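Local coordinates for protein PHOX (Pseudomonas fluorescens, PDB 4A9V) that hydrolyses phosphate monoesters as an alkaline phosphatase, using a cofactor of iron and calcium ions held in a beta-propeller, at residues T381-R385 / G417-R421; Q397-T403 / G427-R433. All blocks are in the same frame, centred on the assembly; numbering follows the deposited sequence. Where two conformers were deposited one is given.

Interaction 1: residues T381-R385 / G417-R421; sequences TRMDR and GPNPR
Asn419 reaches across to the backbone of Asp384, whose N donates to the side-chain OD1 of Asn419 at 3.0 Å. The bond is bent, 141° at the hydrogen, and the donor stands 46° above the plane of the amide carbonyl, so it meets no lone pair squarely. Asp384 is also the centre of an inverse gamma turn, closed by a weak bond from Arg385 N to Met383 O. The same amide uses its other end on a softer partner: Asn419 ND2 makes a weak but straight hydrogen bond, 3.6 Å and 172°, to SD of Met383. The flat amide of Asn419 thus spans two consecutive residues of 381-385, and a partner at each end should limit its rotation. The side chains of Asp384 and Asn419 pass antiparallel, the carboxylate and amide planes steeply inclined, with Asn419 OD1 only 3.1 Å from CG of Asp384. A water extends the link, donating to Asp384 OD2 at 2.7 Å and accepting from Arg421 N at 2.9 Å. Asp384 OD1 also takes a salt bridge from Arg408 and a hydrogen bond from Asn405, while OD2 accepts hydrogen bonds from ND2 of Asn424 and NE2 of Gln428. Outside this polar centre the packing is slight: the Met383 chain bends at chi2 and chi3, which turns its CE to CG of Pro418, 3.8 Å away, the two side chains crossing at about a right angle. Phe329 and Leu430 each touch both Met383 and Pro418. Two acceptor groups, the Asp384 carboxylate and Asn419 OD1, therefore lie close together in a buried place; the positive charge of Arg408 and the amide donors around the carboxylate would be expected to offset their repulsion and favour an ionised Asp384.

Interaction 2: residues Q397-T403 / G427-R433; sequences QVYCTLT and GQILRWR
Val398 lies over one face of the Trp432 indole, its CB 3.6 Å from the centroid of the five-membered ring and 16° off the normal, a CH-pi contact. Its CG1, set anti to the backbone N (chi1 -173°), extends over the six-membered part and meets CZ2 of Trp432 at 3.4 Å. Farther along the indole, CB of Cys400 touches CZ3, and Leu402 CD1 packs on Leu430 CB on the same side of the sheet. The side bearing Tyr399 and Arg431 is more polar. Here the two side chains run side by side in the same direction, ring and guanidinium planes 63° apart: Arg431 CG sits over one face of the phenol ring, offset toward its rim, and Tyr399 OH lies at the edge of the guanidinium, near its plane, taking a hydrogen bond from Arg431 NH1 at 3.0 Å. A bend at chi3 turns the guanidinium toward that oxygen, while CD of Arg431 passes 3.4 Å from CZ of Tyr399. A salt bridge to Asp447 and a bond to the carbonyl of Pro516 also hold this guanidinium. Between these two faces, a pair of backbone N-H...O bonds joins the antiparallel strands at each of three hydrogen-bonded pairs, Val398 with Trp432, Cys400 with Leu430 and Leu402 with Gln428. The intervening pairs, Tyr399 with Arg431 and Thr401 with Ile429, are non-hydrogen-bonded. The indole NE1 of Trp432 is buried with no partner in the model. Strand 386-391 continues the antiparallel sheet beyond 398-402 and strand 443-451 beyond 428-433, so both strands are interior to it; Phe444 meets the indole from 443-451, and Leu481 of strand 478-483 packs against Tyr399 and Thr401.

In the fold
Both contacts are largely buried, but they differ in kind. Interaction 2 pairs two inner strands of a propeller sheet through regular backbone bonding, and at one end its Thr403 side chain lies about 4 Å (nearest atoms) from a bound calcium ion. Interaction 1 joins a turn to the long loop between those same strands and relies on one asparagine amide bonded to a backbone N and, weakly, to a sulfur; its Asp384 side chain is about 12 Å from calcium. The segments alternate along the chain. They meet directly: Gln428 NE2 probably bonds Pro418 O at 3.1 Å, and Thr403 N probably bonds Arg385 O at 3.1 Å, tying loop and turn to the strand ends.

Interaction 1: residues T381-R385 / G417-R421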
loop_
_atom_site.group_PDB
_atom_site.type_symbol
_atom_site.label_atom_id
_atom_site.label_comp_id
_atom_site.label_asym_id
_atom_site.label_seq_id
_atom_site.Cartn_x
_atom_site.Cartn_y
_atom_site.Cartn_z
ATOM N N THR A 381 9.680 -12.104 -13.907
ATOM C CA THR A 381 10.616 -11.012 -14.154
ATOM C C THR A 381 10.823 -10.174 -12.896
ATOM O O THR A 381 9.865 -9.645 -12.326
ATOM C CB THR A 381 10.101 -10.087 -15.267
ATOM O OG1 THR A 381 9.842 -10.849 -16.453
ATOM C CG2 THR A 381 11.090 -8.963 -15.557
ATOM N N ARG A 382 12.078 -10.028 -12.489
ATOM C CA ARG A 382 12.423 -9.198 -11.338
ATOM C C ARG A 382 12.196 -7.723 -11.645
ATOM O O ARG A 382 12.627 -7.233 -12.687
ATOM C CB ARG A 382 13.886 -9.440 -10.972
ATOM C CG ARG A 382 14.175 -10.884 -10.582
ATOM C CD ARG A 382 15.603 -11.054 -10.101
ATOM N NE ARG A 382 15.770 -10.488 -8.769
ATOM C CZ ARG A 382 16.895 -10.559 -8.071
ATOM N NH1 ARG A 382 18.001 -10.963 -8.669
ATOM N NH2 ARG A 382 16.933 -10.164 -6.802
ATOM N N MET A 383 11.495 -7.027 -10.748
ATOM C CA MET A 383 10.999 -5.679 -11.017
ATOM C C MET A 383 11.608 -4.634 -10.078
ATOM O O MET A 383 12.026 -4.938 -8.956
ATOM C CB MET A 383 9.474 -5.641 -10.894
ATOM C CG MET A 383 8.747 -6.623 -11.807
ATOM S SD MET A 383 9.065 -6.415 -13.568
ATOM C CE MET A 383 8.155 -4.913 -13.899
ATOM N N ASP A 384 11.538 -3.377 -10.517
ATOM C CA ASP A 384 12.003 -2.233 -9.726
ATOM C C ASP A 384 10.947 -1.796 -8.688
ATOM O O ASP A 384 10.326 -0.739 -8.822
ATOM C CB ASP A 384 12.312 -1.034 -10.638
ATOM C CG ASP A 384 13.548 -1.211 -11.506
ATOM O OD1 ASP A 384 14.289 -2.204 -11.335
ATOM O OD2 ASP A 384 13.784 -0.284 -12.321
ATOM N N ARG A 385 10.799 -2.586 -7.629
ATOM C CA ARG A 385 9.936 -2.243 -6.493
ATOM C C ARG A 385 8.517 -1.878 -6.906
ATOM O O ARG A 385 8.083 -0.728 -6.772
ATOM C CB ARG A 385 10.537 -1.123 -5.656
ATOM C CG ARG A 385 11.839 -1.497 -4.977
ATOM C CD ARG A 385 12.260 -0.404 -4.021
ATOM N NE ARG A 385 11.256 -0.233 -2.983
ATOM C CZ ARG A 385 11.068 0.889 -2.304
ATOM N NH1 ARG A 385 11.994 1.836 -2.341
ATOM N NH2 ARG A 385 10.037 0.996 -1.475
ATOM N N GLY A 417 13.577 -3.899 -20.847
ATOM C CA GLY A 417 12.122 -3.951 -20.781
ATOM C C GLY A 417 11.563 -2.842 -19.910
ATOM O O GLY A 417 11.930 -1.677 -20.072
ATOM N N PRO A 418 10.716 -3.203 -18.938
ATOM C CA PRO A 418 10.077 -2.189 -18.111
ATOM C C PRO A 418 10.960 -1.664 -16.977
ATOM O O PRO A 418 10.493 -0.851 -16.171
ATOM C CB PRO A 418 8.852 -2.917 -17.569
ATOM C CG PRO A 418 9.287 -4.349 -17.492
ATOM C CD PRO A 418 10.143 -4.542 -18.712
ATOM N N ASN A 419 12.215 -2.126 -16.936
ATOM C CA ASN A 419 13.214 -1.669 -15.962
ATOM C C ASN A 419 14.462 -1.162 -16.713
ATOM O O ASN A 419 15.491 -1.842 -16.760
ATOM C CB ASN A 419 13.570 -2.796 -14.982
ATOM C CG ASN A 419 12.340 -3.407 -14.322
ATOM O OD1 ASN A 419 11.738 -2.812 -13.430
ATOM N ND2 ASN A 419 11.986 -4.621 -14.735
ATOM N N PRO A 420 14.351 0.015 -17.357
ATOM C CA PRO A 420 15.281 0.383 -18.433
ATOM C C PRO A 420 16.573 1.090 -17.999
ATOM O O PRO A 420 17.372 1.452 -18.863
ATOM C CB PRO A 420 14.445 1.325 -19.290
ATOM C CG PRO A 420 13.530 1.979 -18.308
ATOM C CD PRO A 420 13.139 0.853 -17.383
ATOM N N ARG A 421 16.762 1.324 -16.701
ATOM C CA ARG A 421 17.918 2.090 -16.217
ATOM C C ARG A 421 18.610 1.385 -15.063
ATOM O O ARG A 421 17.987 1.077 -14.045
ATOM C CB ARG A 421 17.493 3.490 -15.755
ATOM C CG ARG A 421 16.955 4.370 -16.868
ATOM C CD ARG A 421 16.510 5.739 -16.378
ATOM N NE ARG A 421 15.424 5.628 -15.410
ATOM C CZ ARG A 421 14.765 6.659 -14.903
ATOM N NH1 ARG A 421 15.051 7.892 -15.293
ATOM N NH2 ARG A 421 13.804 6.456 -14.017
HETATM O O HOH W 1 15.294 0.785 -14.233
#

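Interaction 2: residues Q397-T403 / G427-R433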
loop_
_atom_site.group_PDB
_atom_site.type_symbol
_atom_site.label_atom_id
_atom_site.label_comp_id
_atom_site.label_asym_id
_atom_site.label_seq_id
_atom_site.Cartn_x
_atom_site.Cartn_y
_atom_site.Cartn_z
ATOM N N GLN A 397 -7.350 -0.579 -18.374
ATOM C CA GLN A 397 -5.895 -0.670 -18.415
ATOM C C GLN A 397 -5.307 -0.533 -17.017
ATOM O O GLN A 397 -5.872 0.141 -16.146
ATOM C CB GLN A 397 -5.305 0.375 -19.364
ATOM C CG GLN A 397 -5.636 0.114 -20.830
ATOM C CD GLN A 397 -4.720 0.850 -21.790
ATOM O OE1 GLN A 397 -3.585 0.441 -22.017
ATOM N NE2 GLN A 397 -5.170 2.003 -22.262
ATOM N N VAL A 398 -4.214 -1.246 -16.787
ATOM C CA VAL A 398 -3.710 -1.444 -15.441
ATOM C C VAL A 398 -2.384 -0.682 -15.320
ATOM O O VAL A 398 -1.562 -0.714 -16.236
ATOM C CB VAL A 398 -3.486 -2.950 -15.173
ATOM C CG1 VAL A 398 -3.128 -3.189 -13.722
ATOM C CG2 VAL A 398 -4.732 -3.738 -15.553
ATOM N N TYR A 399 -2.197 0.011 -14.197
ATOM C CA TYR A 399 -1.033 0.868 -13.968
ATOM C C TYR A 399 -0.375 0.451 -12.664
ATOM O O TYR A 399 -1.067 0.175 -11.680
ATOM C CB TYR A 399 -1.463 2.335 -13.861
ATOM C CG TYR A 399 -2.101 2.889 -15.112
ATOM C CD1 TYR A 399 -3.377 2.498 -15.501
ATOM C CD2 TYR A 399 -1.442 3.823 -15.895
ATOM C CE1 TYR A 399 -3.937 2.950 -16.681
ATOM C CE2 TYR A 399 -2.006 4.309 -17.053
ATOM C CZ TYR A 399 -3.251 3.873 -17.450
ATOM O OH TYR A 399 -3.762 4.323 -18.641
ATOM N N CYS A 400 0.955 0.400 -12.655
ATOM C CA CYS A 400 1.718 -0.052 -11.502
ATOM C C CYS A 400 2.936 0.850 -11.353
ATOM O O CYS A 400 3.715 1.013 -12.295
ATOM C CB CYS A 400 2.192 -1.491 -11.741
ATOM S SG CYS A 400 3.133 -2.226 -10.386
ATOM N N THR A 401 3.135 1.403 -10.162
ATOM C CA THR A 401 4.367 2.131 -9.912
ATOM C C THR A 401 5.518 1.158 -9.665
ATOM O O THR A 401 5.348 0.100 -9.047
ATOM C CB THR A 401 4.222 3.099 -8.731
ATOM O OG1 THR A 401 3.744 2.378 -7.596
ATOM C CG2 THR A 401 3.273 4.232 -9.068
ATOM N N LEU A 402 6.672 1.515 -10.207
ATOM C CA LEU A 402 7.926 0.830 -9.949
ATOM C C LEU A 402 8.833 1.900 -9.356
ATOM O O LEU A 402 9.312 2.793 -10.071
ATOM C CB LEU A 402 8.489 0.278 -11.264
ATOM C CG LEU A 402 7.610 -0.738 -12.009
ATOM C CD1 LEU A 402 8.228 -1.091 -13.355
ATOM C CD2 LEU A 402 7.439 -1.987 -11.156
ATOM N N THR A 403 8.868 1.959 -8.030
ATOM C CA THR A 403 9.149 3.224 -7.380
ATOM C C THR A 403 10.605 3.672 -7.573
ATOM O O THR A 403 10.874 4.861 -7.726
ATOM C CB THR A 403 8.711 3.208 -5.898
ATOM O OG1 THR A 403 8.650 4.556 -5.426
ATOM C CG2 THR A 403 9.643 2.411 -5.011
ATOM N N GLY A 427 12.402 5.976 -10.594
ATOM C CA GLY A 427 11.210 5.164 -10.816
ATOM C C GLY A 427 10.487 5.426 -12.126
ATOM O O GLY A 427 10.906 6.236 -12.962
ATOM N N GLN A 428 9.391 4.702 -12.301
ATOM C CA GLN A 428 8.636 4.722 -13.538
ATOM C C GLN A 428 7.251 4.130 -13.262
ATOM O O GLN A 428 7.027 3.529 -12.204
ATOM C CB GLN A 428 9.372 3.948 -14.656
ATOM C CG GLN A 428 9.586 2.457 -14.392
ATOM C CD GLN A 428 10.950 2.136 -13.798
ATOM O OE1 GLN A 428 11.656 3.014 -13.308
ATOM N NE2 GLN A 428 11.290 0.853 -13.768
ATOM N N ILE A 429 6.307 4.416 -14.155
ATOM C CA ILE A 429 4.966 3.840 -14.063
ATOM C C ILE A 429 4.729 2.942 -15.269
ATOM O O ILE A 429 4.825 3.373 -16.432
ATOM C CB ILE A 429 3.857 4.904 -13.960
ATOM C CG1 ILE A 429 4.127 5.818 -12.762
ATOM C CG2 ILE A 429 2.502 4.218 -13.844
ATOM C CD1 ILE A 429 3.109 6.927 -12.582
ATOM N N LEU A 430 4.453 1.681 -14.968
ATOM C CA LEU A 430 4.205 0.630 -15.930
ATOM C C LEU A 430 2.703 0.491 -16.181
ATOM O O LEU A 430 1.910 0.577 -15.247
ATOM C CB LEU A 430 4.762 -0.666 -15.342
ATOM C CG LEU A 430 4.422 -1.993 -16.005
ATOM C CD1 LEU A 430 5.003 -2.084 -17.405
ATOM C CD2 LEU A 430 4.936 -3.123 -15.135
ATOM N N ARG A 431 2.317 0.337 -17.444
ATOM C CA ARG A 431 0.933 0.098 -17.828
ATOM C C ARG A 431 0.847 -1.214 -18.582
ATOM O O ARG A 431 1.725 -1.521 -19.390
ATOM C CB ARG A 431 0.432 1.252 -18.708
ATOM C CG ARG A 431 -0.900 0.998 -19.387
ATOM C CD ARG A 431 -1.516 2.271 -19.942
ATOM N NE ARG A 431 -0.639 2.933 -20.898
ATOM C CZ ARG A 431 -0.817 4.176 -21.340
ATOM N NH1 ARG A 431 -1.873 4.878 -20.954
ATOM N NH2 ARG A 431 0.078 4.718 -22.152
ATOM N N TRP A 432 -0.248 -1.948 -18.399
ATOM C CA TRP A 432 -0.560 -3.042 -19.308
ATOM C C TRP A 432 -2.010 -3.072 -19.683
ATOM O O TRP A 432 -2.891 -2.587 -18.965
ATOM C CB TRP A 432 -0.089 -4.416 -18.802
ATOM C CG TRP A 432 -0.673 -4.878 -17.491
ATOM C CD1 TRP A 432 -1.793 -5.675 -17.279
ATOM C CD2 TRP A 432 -0.071 -4.715 -16.175
ATOM N NE1 TRP A 432 -1.918 -5.991 -15.949
ATOM C CE2 TRP A 432 -0.908 -5.444 -15.234
ATOM C CE3 TRP A 432 1.063 -4.086 -15.711
ATOM C CZ2 TRP A 432 -0.598 -5.518 -13.880
ATOM C CZ3 TRP A 432 1.356 -4.143 -14.352
ATOM C CH2 TRP A 432 0.530 -4.818 -13.454
ATOM N N ARG A 433 -2.250 -3.634 -20.860
ATOM C CA ARG A 433 -3.582 -3.849 -21.406
ATOM C C ARG A 433 -3.783 -5.342 -21.635
ATOM O O ARG A 433 -3.103 -5.967 -22.455
ATOM C CB ARG A 433 -3.756 -3.097 -22.716
ATOM C CG ARG A 433 -5.142 -3.266 -23.307
ATOM C CD ARG A 433 -5.303 -2.446 -24.563
ATOM N NE ARG A 433 -6.653 -2.561 -25.090
ATOM C CZ ARG A 433 -7.097 -1.899 -26.149
ATOM N NH1 ARG A 433 -6.300 -1.060 -26.793
ATOM N NH2 ARG A 433 -8.357 -2.035 -26.521
#